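Local coordinates for tartrate dehydrogenase/decarboxylase (Pseudomonas putida, PDB 3FLK), which oxidises tartrate with NAD and a divalent metal ion, converts meso-tartrate to D-glycerate, and oxidatively decarboxylates D-malate to pyruvate, at residues L251-P256 / E281-S286; D14-E19 / N294-I299. The protein carries 1 engineered substitution. All blocks are in the same frame, centred on the assembly; numbering follows the deposited sequence.

Interaction 1 of 2, residues L251-P256 / E281-S286; sequences LSDLGP and EPVHGS. With NAI (1,4-dihydronicotinamide adenine dinucleotide), chain F.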
loop_
_atom_site.group_PDB
_atom_site.type_symbol
_atom_site.label_atom_id
_atom_site.label_comp_id
_atom_site.label_asym_id
_atom_site.label_seq_id
_atom_site.Cartn_x
_atom_site.Cartn_y
_atom_site.Cartn_z
ATOM N N LEU A 251 -1.926 1.690 -5.122
ATOM C CA LEU A 251 -0.903 1.587 -6.163
ATOM C C LEU A 251 -0.879 2.790 -7.110
ATOM O O LEU A 251 0.170 3.119 -7.663
ATOM C CB LEU A 251 -1.059 0.277 -6.948
ATOM C CG LEU A 251 -0.819 -1.039 -6.190
ATOM C CD1 LEU A 251 -1.224 -2.230 -7.050
ATOM C CD2 LEU A 251 0.624 -1.182 -5.710
ATOM N N SER A 252 -2.025 3.448 -7.271
ATOM C CA SER A 252 -2.145 4.619 -8.147
ATOM C C SER A 252 -1.768 5.956 -7.495
ATOM O O SER A 252 -1.795 6.994 -8.157
ATOM C CB SER A 252 -3.544 4.693 -8.768
ATOM O OG SER A 252 -4.544 4.860 -7.778
ATOM N N ASP A 253 -1.445 5.940 -6.201
ATOM C CA ASP A 253 -0.734 7.065 -5.582
ATOM C C ASP A 253 0.760 6.757 -5.532
ATOM O O ASP A 253 1.594 7.629 -5.792
ATOM C CB ASP A 253 -1.262 7.378 -4.176
ATOM C CG ASP A 253 -2.254 8.538 -4.156
ATOM O OD1 ASP A 253 -2.957 8.760 -5.166
ATOM O OD2 ASP A 253 -2.344 9.228 -3.116
ATOM N N LEU A 254 1.089 5.505 -5.219
ATOM C CA LEU A 254 2.480 5.067 -5.099
ATOM C C LEU A 254 3.247 5.139 -6.422
ATOM O O LEU A 254 4.368 5.660 -6.466
ATOM C CB LEU A 254 2.547 3.647 -4.525
ATOM C CG LEU A 254 3.932 3.024 -4.331
ATOM C CD1 LEU A 254 4.773 3.826 -3.352
ATOM C CD2 LEU A 254 3.801 1.589 -3.859
ATOM N N GLY A 255 2.645 4.605 -7.483
ATOM C CA GLY A 255 3.233 4.623 -8.826
ATOM C C GLY A 255 3.689 6.001 -9.292
ATOM O O GLY A 255 4.870 6.192 -9.587
ATOM N N PRO A 256 2.751 6.963 -9.393
ATOM C CA PRO A 256 3.084 8.354 -9.725
ATOM C C PRO A 256 4.120 8.981 -8.795
ATOM O O PRO A 256 4.950 9.764 -9.257
ATOM C CB PRO A 256 1.742 9.073 -9.592
ATOM C CG PRO A 256 0.747 8.023 -9.885
ATOM C CD PRO A 256 1.297 6.779 -9.260
ATOM N N GLU A 281 -11.294 12.347 -14.142
ATOM C CA GLU A 281 -10.844 13.097 -12.977
ATOM C C GLU A 281 -9.367 12.823 -12.708
ATOM O O GLU A 281 -8.837 11.795 -13.139
ATOM C CB GLU A 281 -11.669 12.705 -11.738
ATOM C CG GLU A 281 -11.478 11.248 -11.308
ATOM C CD GLU A 281 -12.041 10.919 -9.937
ATOM O OE1 GLU A 281 -12.170 11.820 -9.083
ATOM O OE2 GLU A 281 -12.349 9.731 -9.712
ATOM N N PRO A 282 -8.687 13.742 -12.001
ATOM C CA PRO A 282 -7.362 13.396 -11.498
ATOM C C PRO A 282 -7.416 12.313 -10.421
ATOM O O PRO A 282 -8.456 12.114 -9.785
ATOM C CB PRO A 282 -6.855 14.709 -10.898
ATOM C CG PRO A 282 -8.054 15.538 -10.665
ATOM C CD PRO A 282 -9.070 15.128 -11.672
ATOM N N VAL A 283 -6.301 11.613 -10.233
ATOM C CA VAL A 283 -6.157 10.687 -9.112
ATOM C C VAL A 283 -6.220 11.451 -7.779
ATOM O O VAL A 283 -6.854 10.993 -6.824
ATOM C CB VAL A 283 -4.847 9.859 -9.207
ATOM C CG1 VAL A 283 -4.624 9.039 -7.938
ATOM C CG2 VAL A 283 -4.878 8.937 -10.423
ATOM N N HIS A 284 -5.587 12.623 -7.735
ATOM C CA HIS A 284 -5.472 13.412 -6.497
ATOM C C HIS A 284 -6.807 13.906 -5.931
ATOM O O HIS A 284 -7.811 13.970 -6.637
ATOM C CB HIS A 284 -4.494 14.584 -6.682
ATOM C CG HIS A 284 -4.981 15.653 -7.617
ATOM N ND1 HIS A 284 -6.063 16.460 -7.333
ATOM C CD2 HIS A 284 -4.503 16.076 -8.811
ATOM C CE1 HIS A 284 -6.246 17.315 -8.323
ATOM N NE2 HIS A 284 -5.310 17.104 -9.231
ATOM N N GLY A 285 -6.802 14.260 -4.649
ATOM C CA GLY A 285 -7.993 14.784 -3.986
ATOM C C GLY A 285 -8.092 16.296 -4.021
ATOM O O GLY A 285 -7.545 16.946 -4.916
ATOM N N SER A 286 -8.794 16.852 -3.036
ATOM C CA SER A 286 -9.067 18.292 -2.976
ATOM C C SER A 286 -7.912 19.130 -2.412
ATOM O O SER A 286 -7.963 20.361 -2.460
ATOM C CB SER A 286 -10.350 18.550 -2.184
ATOM O OG SER A 286 -10.238 18.048 -0.865
HETATM P PA NAI F . -4.879 14.758 -1.709
HETATM O O1A NAI F . -4.627 14.068 -2.995
HETATM O O2A NAI F . -5.908 15.807 -1.833
HETATM O O5B NAI F . -3.516 15.421 -1.195
HETATM C C5B NAI F . -2.399 14.660 -0.795
HETATM C C4B NAI F . -1.129 15.497 -0.896
HETATM O O4B NAI F . -0.778 15.672 -2.256
HETATM C C3B NAI F . -1.305 16.884 -0.294
HETATM O O3B NAI F . -0.130 17.218 0.405
HETATM C C2B NAI F . -1.493 17.784 -1.500
HETATM O O2B NAI F . -0.976 19.077 -1.289
HETATM C C1B NAI F . -0.765 17.045 -2.610
HETATM N N9A NAI F . -1.425 17.251 -3.911
HETATM C C8A NAI F . -2.595 16.680 -4.345
HETATM N N7A NAI F . -2.847 17.131 -5.593
HETATM C C5A NAI F . -1.865 17.974 -5.963
HETATM C C6A NAI F . -1.640 18.704 -7.125
HETATM N N6A NAI F . -2.489 18.626 -8.146
HETATM N N1A NAI F . -0.517 19.503 -7.213
HETATM C C2A NAI F . 0.372 19.582 -6.162
HETATM N N3A NAI F . 0.139 18.847 -5.015
HETATM C C4A NAI F . -0.961 18.062 -4.914
HETATM O O3 NAI F . -5.279 13.612 -0.638
HETATM P PN NAI F . -5.549 13.774 0.945
HETATM O O1N NAI F . -4.786 14.911 1.503
HETATM O O2N NAI F . -5.318 12.434 1.533
HETATM O O5D NAI F . -7.118 14.086 1.021
HETATM C C5D NAI F . -7.631 15.401 0.956
HETATM C C4D NAI F . -9.134 15.363 0.682
HETATM O O4D NAI F . -9.373 14.919 -0.641
HETATM C C3D NAI F . -9.896 14.412 1.595
HETATM O O3D NAI F . -11.120 15.027 1.915
HETATM C C2D NAI F . -10.145 13.184 0.736
HETATM O O2D NAI F . -11.319 12.499 1.104
HETATM C C1D NAI F . -10.257 13.808 -0.647
HETATM N N1N NAI F . -9.929 12.921 -1.780
HETATM C C2N NAI F . -10.816 12.882 -2.819
HETATM C C3N NAI F . -10.567 12.090 -3.935
HETATM C C7N NAI F . -11.414 12.275 -5.162
HETATM O O7N NAI F . -12.379 13.304 -5.194
HETATM N N7N NAI F . -11.240 11.460 -6.202
HETATM C C4N NAI F . -9.395 11.336 -3.983
HETATM C C5N NAI F . -8.490 11.384 -2.923
HETATM C C6N NAI F . -8.767 12.188 -1.817
HETATM O O HOH W 1 -6.183 9.639 -4.581
#
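Val283 points its CG1 methyl at helix 245-258, where it meets the carboxylate of Asp253 and the backbone carbonyl of Ser252. In the isocitrate and isopropylmalate dehydrogenase fold, this joins the metal-site helix to the NAD loop after strand 278-282. CG1 lies anti to the backbone N (chi1 172°) and packs tightly, 3.2 Å from Asp253 OD1, the valine and the carboxylate lying past one another and running opposite ways. It also lies 3.5 Å from Ser252 O, a buried carbonyl oxygen that has no hydrogen-bond partner. The compact, branched valine fills the seam while its own carbonyl binds a water at 2.7 Å (Val283 O to water O), which reaches Asp253 OD1 by a long, weak bond. Asp253 is a metal-binding residue by similarity; here its side chain is about 4 Å from the bound magnesium at the nearest atoms, too far for direct coordination. Ser252 OG is hydrogen-bonded to Arg108 NH1, which ties the helix to a residue lining the oxalate pocket.

Beyond Val283 the loop turns to the cofactor. Glu281 OE1 accepts from the nicotinamide amide, while OE2 is salt-bridged to Arg98. Gly285 suits its place because a side chain there would run into nicotinamide C6N; its N donates to phosphate O1A at 2.7 Å. In His284 a chi1 of 68° tucks CG over the backbone, placing the ring between Pro282 CB on one face and the adenine amino N6A on the other, both displaced toward the rim. That ring is fixed by ND1, which donates nearly in its plane to a lone pair of Gly285 O, 2.9 Å away.

Interaction 2 of 2, residues D14-E19 / N294-I299; sequences DGIGLE and NIANPI. With NAI (1,4-dihydronicotinamide adenine dinucleotide), chain F.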
loop_
_atom_site.group_PDB
_atom_site.type_symbol
_atom_site.label_atom_id
_atom_site.label_comp_id
_atom_site.label_asym_id
_atom_site.label_seq_id
_atom_site.Cartn_x
_atom_site.Cartn_y
_atom_site.Cartn_z
ATOM N N ASP A 14 -14.611 20.399 -4.619
ATOM C CA ASP A 14 -13.985 21.112 -3.503
ATOM C C ASP A 14 -12.520 21.446 -3.757
ATOM O O ASP A 14 -11.876 20.848 -4.626
ATOM C CB ASP A 14 -14.062 20.270 -2.220
ATOM C CG ASP A 14 -15.485 20.027 -1.752
ATOM O OD1 ASP A 14 -16.289 20.980 -1.739
ATOM O OD2 ASP A 14 -15.794 18.877 -1.376
ATOM N N GLY A 15 -12.001 22.397 -2.979
ATOM C CA GLY A 15 -10.565 22.674 -2.911
ATOM C C GLY A 15 -9.923 22.921 -4.259
ATOM O O GLY A 15 -10.468 23.660 -5.079
ATOM N N ILE A 16 -8.774 22.286 -4.495
ATOM C CA ILE A 16 -8.005 22.512 -5.727
ATOM C C ILE A 16 -8.726 22.036 -6.991
ATOM O O ILE A 16 -8.301 22.350 -8.103
ATOM C CB ILE A 16 -6.562 21.930 -5.664
ATOM C CG1 ILE A 16 -6.572 20.394 -5.663
ATOM C CG2 ILE A 16 -5.797 22.506 -4.472
ATOM C CD1 ILE A 16 -5.254 19.778 -6.103
ATOM N N GLY A 17 -9.816 21.286 -6.819
ATOM C CA GLY A 17 -10.702 20.952 -7.934
ATOM C C GLY A 17 -11.207 22.214 -8.612
ATOM O O GLY A 17 -11.377 22.246 -9.830
ATOM N N LEU A 18 -11.423 23.259 -7.813
ATOM C CA LEU A 18 -11.847 24.569 -8.315
ATOM C C LEU A 18 -10.716 25.304 -9.042
ATOM O O LEU A 18 -10.971 26.145 -9.902
ATOM C CB LEU A 18 -12.391 25.432 -7.170
ATOM C CG LEU A 18 -13.675 24.962 -6.472
ATOM C CD1 LEU A 18 -13.763 25.508 -5.053
ATOM C CD2 LEU A 18 -14.910 25.348 -7.275
ATOM N N GLU A 19 -9.473 24.978 -8.699
ATOM C CA GLU A 19 -8.308 25.599 -9.327
ATOM C C GLU A 19 -7.894 24.900 -10.622
ATOM O O GLU A 19 -7.572 25.560 -11.613
ATOM C CB GLU A 19 -7.125 25.651 -8.351
ATOM C CG GLU A 19 -7.349 26.548 -7.134
ATOM C CD GLU A 19 -6.191 26.519 -6.143
ATOM O OE1 GLU A 19 -5.344 25.602 -6.221
ATOM O OE2 GLU A 19 -6.126 27.420 -5.279
ATOM N N ASN A 294 -2.886 28.760 -5.498
ATOM C CA ASN A 294 -2.741 28.473 -6.928
ATOM C C ASN A 294 -1.357 27.937 -7.314
ATOM O O ASN A 294 -0.684 28.483 -8.197
ATOM C CB ASN A 294 -3.116 29.700 -7.767
ATOM C CG ASN A 294 -4.591 30.047 -7.669
ATOM O OD1 ASN A 294 -5.449 29.335 -8.199
ATOM N ND2 ASN A 294 -4.893 31.151 -6.998
ATOM N N ILE A 295 -0.938 26.880 -6.625
ATOM C CA ILE A 295 0.295 26.163 -6.959
ATOM C C ILE A 295 -0.002 24.701 -7.298
ATOM O O ILE A 295 0.908 23.936 -7.618
ATOM C CB ILE A 295 1.353 26.233 -5.829
ATOM C CG1 ILE A 295 0.768 25.725 -4.504
ATOM C CG2 ILE A 295 1.932 27.654 -5.718
ATOM C CD1 ILE A 295 1.808 25.348 -3.473
ATOM N N ALA A 296 -1.279 24.329 -7.221
ATOM C CA ALA A 296 -1.730 22.994 -7.606
ATOM C C ALA A 296 -1.348 22.675 -9.050
ATOM O O ALA A 296 -1.554 23.489 -9.949
ATOM C CB ALA A 296 -3.238 22.862 -7.408
ATOM N N ASN A 297 -0.769 21.496 -9.251
ATOM C CA ASN A 297 -0.430 20.988 -10.578
ATOM C C ASN A 297 -1.710 20.658 -11.351
ATOM O O ASN A 297 -2.505 19.829 -10.900
ATOM C CB ASN A 297 0.454 19.736 -10.438
ATOM C CG ASN A 297 1.180 19.369 -11.722
ATOM O OD1 ASN A 297 0.763 19.736 -12.817
ATOM N ND2 ASN A 297 2.283 18.640 -11.585
ATOM N N PRO A 298 -1.932 21.330 -12.501
ATOM C CA PRO A 298 -3.122 21.062 -13.305
ATOM C C PRO A 298 -2.961 19.942 -14.339
ATOM O O PRO A 298 -3.924 19.631 -15.047
ATOM C CB PRO A 298 -3.346 22.391 -14.025
ATOM C CG PRO A 298 -1.958 22.930 -14.225
ATOM C CD PRO A 298 -1.105 22.403 -13.093
ATOM N N ILE A 299 -1.771 19.348 -14.436
ATOM C CA ILE A 299 -1.511 18.350 -15.483
ATOM C C ILE A 299 -2.416 17.115 -15.363
ATOM O O ILE A 299 -2.907 16.607 -16.374
ATOM C CB ILE A 299 -0.005 17.959 -15.585
ATOM C CG1 ILE A 299 0.820 19.157 -16.081
ATOM C CG2 ILE A 299 0.184 16.761 -16.527
ATOM C CD1 ILE A 299 2.329 18.952 -16.052
HETATM P PA NAI F . -4.879 14.758 -1.709
HETATM O O1A NAI F . -4.627 14.068 -2.995
HETATM O O2A NAI F . -5.908 15.807 -1.833
HETATM O O5B NAI F . -3.516 15.421 -1.195
HETATM C C5B NAI F . -2.399 14.660 -0.795
HETATM C C4B NAI F . -1.129 15.497 -0.896
HETATM O O4B NAI F . -0.778 15.672 -2.256
HETATM C C3B NAI F . -1.305 16.884 -0.294
HETATM O O3B NAI F . -0.130 17.218 0.405
HETATM C C2B NAI F . -1.493 17.784 -1.500
HETATM O O2B NAI F . -0.976 19.077 -1.289
HETATM C C1B NAI F . -0.765 17.045 -2.610
HETATM N N9A NAI F . -1.425 17.251 -3.911
HETATM C C8A NAI F . -2.595 16.680 -4.345
HETATM N N7A NAI F . -2.847 17.131 -5.593
HETATM C C5A NAI F . -1.865 17.974 -5.963
HETATM C C6A NAI F . -1.640 18.704 -7.125
HETATM N N6A NAI F . -2.489 18.626 -8.146
HETATM N N1A NAI F . -0.517 19.503 -7.213
HETATM C C2A NAI F . 0.372 19.582 -6.162
HETATM N N3A NAI F . 0.139 18.847 -5.015
HETATM C C4A NAI F . -0.961 18.062 -4.914
HETATM O O3 NAI F . -5.279 13.612 -0.638
HETATM P PN NAI F . -5.549 13.774 0.945
HETATM O O1N NAI F . -4.786 14.911 1.503
HETATM O O2N NAI F . -5.318 12.434 1.533
HETATM O O5D NAI F . -7.118 14.086 1.021
HETATM C C5D NAI F . -7.631 15.401 0.956
HETATM C C4D NAI F . -9.134 15.363 0.682
HETATM O O4D NAI F . -9.373 14.919 -0.641
HETATM C C3D NAI F . -9.896 14.412 1.595
HETATM O O3D NAI F . -11.120 15.027 1.915
HETATM C C2D NAI F . -10.145 13.184 0.736
HETATM O O2D NAI F . -11.319 12.499 1.104
HETATM C C1D NAI F . -10.257 13.808 -0.647
HETATM N N1N NAI F . -9.929 12.921 -1.780
HETATM C C2N NAI F . -10.816 12.882 -2.819
HETATM C C3N NAI F . -10.567 12.090 -3.935
HETATM C C7N NAI F . -11.414 12.275 -5.162
HETATM O O7N NAI F . -12.379 13.304 -5.194
HETATM N N7N NAI F . -11.240 11.460 -6.202
HETATM C C4N NAI F . -9.395 11.336 -3.983
HETATM C C5N NAI F . -8.490 11.384 -2.923
HETATM C C6N NAI F . -8.767 12.188 -1.817
HETATM O O HOH W 2 -2.965 25.606 -5.035
#
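Glu19 OE1 accepts a 2.7 Å hydrogen bond from a water whose oxygen in turn accepts from Ile295 N, so the carboxylate and the loop 294-299 are joined through one molecule. The other oxygen, OE2, takes the N-H of Gly292. A straight chi2 (177°) carries the acid from near the start of helix 17-35 over to the loop, crossing the Asn294 amide with the two planes 30° apart. Asn294 OD1 lies 3.5 Å from Glu19 CG and is itself engaged by Gln350 NE2; asparagine also tolerates the left-handed backbone here (phi 41°). With a leucine in place of Glu19, the water and the Gly292 N-H would probably lose their acceptor and the loop be less firmly placed.

Alongside, Ala296 CB packs against Ile16 CB at 3.9 Å and against Glu19 OE1 at 3.7 Å, a small methyl that allows the close approach. Ile16 follows Gly15, whose positive phi suits glycine in the type II' turn, and extends CD1 to within 3.6 Å of adenine N7A. Asn297 reads the base with its backbone: its N donates to N1A at 2.9 Å and its O accepts from N6A. Its side-chain OD1 meanwhile caps Ile299 N at the start of helix 299-313. Together they form part of the adenine end of the NAD site in this dehydrogenase family.

How the interactions relate
The two contacts meet along the NADH molecule, their centres about 14 Å apart, with interaction 1 nested inside the chain loop that interaction 2 closes. Interaction 1 reaches from the metal and nicotinamide past the phosphate to the adenine; interaction 2 stays at the adenine, the side chain of Ile16 being about 12 Å from the magnesium. They are stitched together at the turn 14-17, where Ile16 N probably donates to Ser286 O at 2.9 Å and Ile16 CD1 packs 3.5 Å from His284 CE1. His284 and Ile16 thus touch both each other and the adenine. The second subunit completes the pocket, where its Asn194 ND2 is hydrogen-bonded to NADH.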